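Xylan esterase 1 (Thermoanaerobacterium sp. 'JW/SL YS485', PDB 3FCY) probably removes acetyl groups from xylan as a calcium-binding carbohydrate esterase of family CE7, with an alpha/beta-hydrolase fold. Local coordinates at residues Asp59-Lys71 with Tyr83-Ile95. Numbering follows the deposited sequence.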
loop_
_atom_site.group_PDB
_atom_site.type_symbol
_atom_site.label_atom_id
_atom_site.label_comp_id
_atom_site.label_asym_id
_atom_site.label_seq_id
_atom_site.Cartn_x
_atom_site.Cartn_y
_atom_site.Cartn_z
ATOM N N ASP A 59 -33.092 8.478 33.789
ATOM C CA ASP A 59 -33.973 9.443 34.443
ATOM C C ASP A 59 -34.009 10.727 33.620
ATOM O O ASP A 59 -35.079 11.274 33.360
ATOM C CB ASP A 59 -33.475 9.759 35.857
ATOM C CG ASP A 59 -33.864 8.697 36.862
ATOM O OD1 ASP A 59 -33.350 8.736 38.003
ATOM O OD2 ASP A 59 -34.693 7.828 36.516
ATOM N N GLU A 60 -32.838 11.209 33.211
ATOM C CA GLU A 60 -32.779 12.426 32.409
ATOM C C GLU A 60 -33.524 12.234 31.082
ATOM O O GLU A 60 -34.260 13.113 30.637
ATOM C CB GLU A 60 -31.316 12.839 32.141
ATOM C CG GLU A 60 -31.164 13.804 30.953
ATOM C CD GLU A 60 -29.795 14.468 30.853
ATOM O OE1 GLU A 60 -28.777 13.838 31.205
ATOM O OE2 GLU A 60 -29.741 15.632 30.395
ATOM N N MET A 61 -33.334 11.080 30.455
ATOM C CA MET A 61 -33.993 10.796 29.186
ATOM C C MET A 61 -35.506 10.774 29.364
ATOM O O MET A 61 -36.246 11.378 28.581
ATOM C CB MET A 61 -33.501 9.450 28.636
ATOM C CG MET A 61 -34.095 9.033 27.295
ATOM S SD MET A 61 -35.733 8.269 27.416
ATOM C CE MET A 61 -35.292 6.638 28.022
ATOM N N ARG A 62 -35.962 10.093 30.409
ATOM C CA ARG A 62 -37.391 9.980 30.673
ATOM C C ARG A 62 -38.081 11.287 31.046
ATOM O O ARG A 62 -39.304 11.383 30.989
ATOM C CB ARG A 62 -37.625 8.913 31.745
ATOM C CG ARG A 62 -37.404 7.507 31.201
ATOM C CD ARG A 62 -37.168 6.479 32.290
ATOM N NE ARG A 62 -36.908 5.162 31.710
ATOM C CZ ARG A 62 -36.406 4.130 32.381
ATOM N NH1 ARG A 62 -36.099 4.258 33.666
ATOM N NH2 ARG A 62 -36.218 2.968 31.769
ATOM N N SER A 63 -37.305 12.301 31.410
ATOM C CA SER A 63 -37.890 13.588 31.765
ATOM C C SER A 63 -38.009 14.497 30.540
ATOM O O SER A 63 -38.573 15.589 30.617
ATOM C CB SER A 63 -37.036 14.281 32.828
ATOM O OG SER A 63 -35.756 14.606 32.311
ATOM N N VAL A 64 -37.484 14.047 29.405
ATOM C CA VAL A 64 -37.536 14.849 28.188
ATOM C C VAL A 64 -38.879 14.810 27.472
ATOM O O VAL A 64 -39.507 13.755 27.362
ATOM C CB VAL A 64 -36.456 14.406 27.162
ATOM C CG1 VAL A 64 -36.562 15.257 25.899
ATOM C CG2 VAL A 64 -35.064 14.532 27.768
ATOM N N ASP A 65 -39.317 15.970 26.991
ATOM C CA ASP A 65 -40.556 16.063 26.228
ATOM C C ASP A 65 -40.091 15.875 24.788
ATOM O O ASP A 65 -39.433 16.751 24.226
ATOM C CB ASP A 65 -41.195 17.445 26.372
ATOM C CG ASP A 65 -42.496 17.568 25.597
ATOM O OD1 ASP A 65 -42.663 16.856 24.580
ATOM O OD2 ASP A 65 -43.351 18.388 25.992
ATOM N N PRO A 66 -40.427 14.736 24.171
ATOM C CA PRO A 66 -40.015 14.464 22.789
ATOM C C PRO A 66 -40.557 15.421 21.726
ATOM O O PRO A 66 -39.899 15.652 20.712
ATOM C CB PRO A 66 -40.480 13.027 22.573
ATOM C CG PRO A 66 -41.726 12.961 23.408
ATOM C CD PRO A 66 -41.304 13.666 24.680
ATOM N N LYS A 67 -41.744 15.979 21.957
ATOM C CA LYS A 67 -42.352 16.893 20.994
ATOM C C LYS A 67 -42.183 16.345 19.578
ATOM O O LYS A 67 -41.663 17.017 18.683
ATOM C CB LYS A 67 -41.724 18.286 21.100
ATOM C CG LYS A 67 -42.109 19.035 22.372
ATOM C CD LYS A 67 -41.537 20.441 22.382
ATOM C CE LYS A 67 -41.930 21.193 23.643
ATOM N NZ LYS A 67 -41.380 22.581 23.643
ATOM N N ILE A 68 -42.642 15.113 19.397
ATOM C CA ILE A 68 -42.550 14.412 18.126
ATOM C C ILE A 68 -43.236 15.119 16.963
ATOM O O ILE A 68 -44.333 15.658 17.100
ATOM C CB ILE A 68 -43.144 12.997 18.255
ATOM C CG1 ILE A 68 -42.438 12.247 19.388
ATOM C CG2 ILE A 68 -43.000 12.246 16.937
ATOM C CD1 ILE A 68 -43.097 10.935 19.758
ATOM N N GLU A 69 -42.570 15.109 15.814
ATOM C CA GLU A 69 -43.107 15.714 14.610
ATOM C C GLU A 69 -42.872 14.766 13.441
ATOM O O GLU A 69 -41.783 14.214 13.285
ATOM C CB GLU A 69 -42.434 17.063 14.335
ATOM C CG GLU A 69 -42.848 17.686 13.006
ATOM C CD GLU A 69 -42.333 19.106 12.820
ATOM O OE1 GLU A 69 -42.546 19.671 11.723
ATOM O OE2 GLU A 69 -41.724 19.657 13.765
ATOM N N LEU A 70 -43.904 14.566 12.631
ATOM C CA LEU A 70 -43.802 13.688 11.476
ATOM C C LEU A 70 -43.985 14.513 10.216
ATOM O O LEU A 70 -44.897 15.336 10.132
ATOM C CB LEU A 70 -44.874 12.594 11.535
ATOM C CG LEU A 70 -44.830 11.622 12.717
ATOM C CD1 LEU A 70 -46.053 10.717 12.665
ATOM C CD2 LEU A 70 -43.553 10.799 12.678
ATOM N N LYS A 71 -43.109 14.305 9.244
ATOM C CA LYS A 71 -43.189 15.021 7.983
ATOM C C LYS A 71 -43.163 14.016 6.848
ATOM O O LYS A 71 -42.280 13.157 6.796
ATOM C CB LYS A 71 -42.007 15.979 7.825
ATOM C CG LYS A 71 -41.996 17.146 8.793
ATOM C CD LYS A 71 -40.889 18.123 8.426
ATOM C CE LYS A 71 -40.887 19.342 9.334
ATOM N NZ LYS A 71 -39.849 20.328 8.914
ATOM N N TYR A 83 -42.397 8.541 6.451
ATOM C CA TYR A 83 -42.282 9.787 7.202
ATOM C C TYR A 83 -40.892 10.036 7.765
ATOM O O TYR A 83 -40.164 9.102 8.124
ATOM C CB TYR A 83 -43.238 9.782 8.400
ATOM C CG TYR A 83 -44.703 9.623 8.079
ATOM C CD1 TYR A 83 -45.409 10.634 7.428
ATOM C CD2 TYR A 83 -45.395 8.474 8.462
ATOM C CE1 TYR A 83 -46.774 10.505 7.169
ATOM C CE2 TYR A 83 -46.755 8.336 8.211
ATOM C CZ TYR A 83 -47.437 9.353 7.564
ATOM O OH TYR A 83 -48.783 9.216 7.310
ATOM N N ASP A 84 -40.541 11.314 7.850
ATOM C CA ASP A 84 -39.293 11.727 8.459
ATOM C C ASP A 84 -39.763 12.046 9.873
ATOM O O ASP A 84 -40.604 12.927 10.074
ATOM C CB ASP A 84 -38.738 12.976 7.774
ATOM C CG ASP A 84 -38.000 12.651 6.497
ATOM O OD1 ASP A 84 -38.290 13.274 5.459
ATOM O OD2 ASP A 84 -37.120 11.766 6.536
ATOM N N LEU A 85 -39.254 11.297 10.844
ATOM C CA LEU A 85 -39.647 11.484 12.228
ATOM C C LEU A 85 -38.582 12.246 13.013
ATOM O O LEU A 85 -37.390 11.953 12.903
ATOM C CB LEU A 85 -39.910 10.118 12.873
ATOM C CG LEU A 85 -40.377 10.053 14.333
ATOM C CD1 LEU A 85 -40.974 8.673 14.612
ATOM C CD2 LEU A 85 -39.223 10.339 15.272
ATOM N N TYR A 86 -39.021 13.229 13.792
ATOM C CA TYR A 86 -38.110 14.020 14.608
ATOM C C TYR A 86 -38.582 14.050 16.047
ATOM O O TYR A 86 -39.773 14.189 16.314
ATOM C CB TYR A 86 -38.024 15.463 14.109
ATOM C CG TYR A 86 -37.634 15.597 12.662
ATOM C CD1 TYR A 86 -38.588 15.472 11.654
ATOM C CD2 TYR A 86 -36.310 15.847 12.297
ATOM C CE1 TYR A 86 -38.240 15.594 10.316
ATOM C CE2 TYR A 86 -35.949 15.970 10.958
ATOM C CZ TYR A 86 -36.921 15.843 9.975
ATOM O OH TYR A 86 -36.584 15.958 8.652
ATOM N N PHE A 87 -37.646 13.905 16.974
ATOM C CA PHE A 87 -37.978 13.965 18.388
ATOM C C PHE A 87 -36.821 14.610 19.130
ATOM O O PHE A 87 -35.684 14.598 18.660
ATOM C CB PHE A 87 -38.273 12.572 18.958
ATOM C CG PHE A 87 -37.074 11.666 19.034
ATOM C CD1 PHE A 87 -36.668 10.926 17.928
ATOM C CD2 PHE A 87 -36.375 11.526 20.229
ATOM C CE1 PHE A 87 -35.583 10.053 18.015
ATOM C CE2 PHE A 87 -35.288 10.656 20.323
ATOM C CZ PHE A 87 -34.893 9.918 19.215
ATOM N N THR A 88 -37.113 15.197 20.282
ATOM C CA THR A 88 -36.074 15.842 21.067
ATOM C C THR A 88 -35.491 14.866 22.082
ATOM O O THR A 88 -36.224 14.240 22.845
ATOM C CB THR A 88 -36.631 17.084 21.797
ATOM O OG1 THR A 88 -37.128 18.017 20.827
ATOM C CG2 THR A 88 -35.547 17.751 22.627
ATOM N N GLY A 89 -34.167 14.731 22.067
ATOM C CA GLY A 89 -33.496 13.838 22.996
ATOM C C GLY A 89 -32.902 14.643 24.136
ATOM O O GLY A 89 -33.225 15.820 24.293
ATOM N N VAL A 90 -32.035 14.027 24.932
ATOM C CA VAL A 90 -31.426 14.735 26.047
ATOM C C VAL A 90 -30.600 15.912 25.536
ATOM O O VAL A 90 -30.104 15.892 24.410
ATOM C CB VAL A 90 -30.523 13.800 26.900
ATOM C CG1 VAL A 90 -31.377 12.730 27.579
ATOM C CG2 VAL A 90 -29.447 13.154 26.028
ATOM N N ARG A 91 -30.482 16.938 26.372
ATOM C CA ARG A 91 -29.728 18.148 26.062
ATOM C C ARG A 91 -30.349 18.966 24.929
ATOM O O ARG A 91 -29.680 19.800 24.315
ATOM C CB ARG A 91 -28.263 17.801 25.737
ATOM C CG ARG A 91 -27.569 16.945 26.805
ATOM C CD ARG A 91 -27.784 17.507 28.210
ATOM N NE ARG A 91 -27.427 16.557 29.268
ATOM C CZ ARG A 91 -26.181 16.260 29.638
ATOM N NH1 ARG A 91 -25.145 16.835 29.038
ATOM N NH2 ARG A 91 -25.970 15.387 30.617
ATOM N N GLY A 92 -31.628 18.716 24.659
ATOM C CA GLY A 92 -32.342 19.453 23.629
ATOM C C GLY A 92 -32.032 19.135 22.177
ATOM O O GLY A 92 -32.463 19.862 21.284
ATOM N N ALA A 93 -31.299 18.057 21.926
ATOM C CA ALA A 93 -30.950 17.688 20.555
ATOM C C ALA A 93 -32.141 17.140 19.768
ATOM O O ALA A 93 -32.864 16.267 20.242
ATOM C CB ALA A 93 -29.818 16.666 20.562
ATOM N N ARG A 94 -32.338 17.659 18.562
ATOM C CA ARG A 94 -33.427 17.210 17.705
ATOM C C ARG A 94 -32.908 15.989 16.937
ATOM O O ARG A 94 -32.000 16.106 16.116
ATOM C CB ARG A 94 -33.813 18.333 16.736
ATOM C CG ARG A 94 -35.188 18.193 16.115
ATOM C CD ARG A 94 -36.297 18.240 17.169
ATOM N NE ARG A 94 -37.616 18.246 16.544
ATOM C CZ ARG A 94 -38.733 17.849 17.144
ATOM N NH1 ARG A 94 -38.701 17.407 18.395
ATOM N NH2 ARG A 94 -39.885 17.886 16.487
ATOM N N ILE A 95 -33.476 14.818 17.221
ATOM C CA ILE A 95 -33.052 13.574 16.579
ATOM C C ILE A 95 -33.940 13.211 15.391
ATOM O O ILE A 95 -35.151 13.447 15.408
ATOM C CB ILE A 95 -33.080 12.397 17.585
ATOM C CG1 ILE A 95 -32.392 12.804 18.891
ATOM C CG2 ILE A 95 -32.387 11.176 16.985
ATOM C CD1 ILE A 95 -30.926 13.208 18.739
HETATM O O HOH W 1 -31.707 16.716 28.818
#
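Glu69 and Tyr86 exchange two backbone hydrogen bonds, and Lys71 and Asp84 two more; with the strand axes (69-71 and 83-88) nearly antiparallel at 159°, the consecutive strands form a beta hairpin at the edge of the alpha/beta-hydrolase sheet. Between these pairs Leu70 and Leu85 form the non-hydrogen-bonded pair, with Leu70 CD2 lying 3.7 Å from Leu85 CG. Beyond the regular pairing, Pro66 O takes the N-H of Thr88 in its carbonyl plane, on a lone pair, at 2.9 Å from Thr88 N.

At the far end, Glu60 and Arg91 form a side-on salt bridge. Arg91 NE meets Glu60 OE2 at 2.7 Å in a nearly straight bond, while NH2 uses the syn lone pair of OE1; the carboxylate and guanidinium planes are only 27° apart. A water joins the same OE2 to Arg91 N, and Glu60 CG packs 3.5 Å from Val90 CG1. Replacing Glu60 with an alanine would probably leave the Arg91 guanidinium without this carboxylate, free the water to shift and open a gap beside Val90.

Arg94 reaches across from the next strand. With CG anti to the backbone N (chi1 -161°) and the chain bent at chi2, its guanidinium passes over Tyr86 O and meets the loop end-on. There Arg94 NH1 and NH2 both grip Lys67 O, each at 3.0 Å, NH2 nearly along the C=O axis and NH1 from above the carbonyl plane, while Arg94 NH1 also donates to Thr88 OG1 at 3.0 Å.

In the second shell, on the leucine side of the hairpin, Tyr99 of strand 94-102 touches both Leu70 and Leu85. Arg178 of helix 176-192 forms a salt bridge with Glu60 OE1, and Asn174 OD1 takes a hydrogen bond from Arg91 NH1.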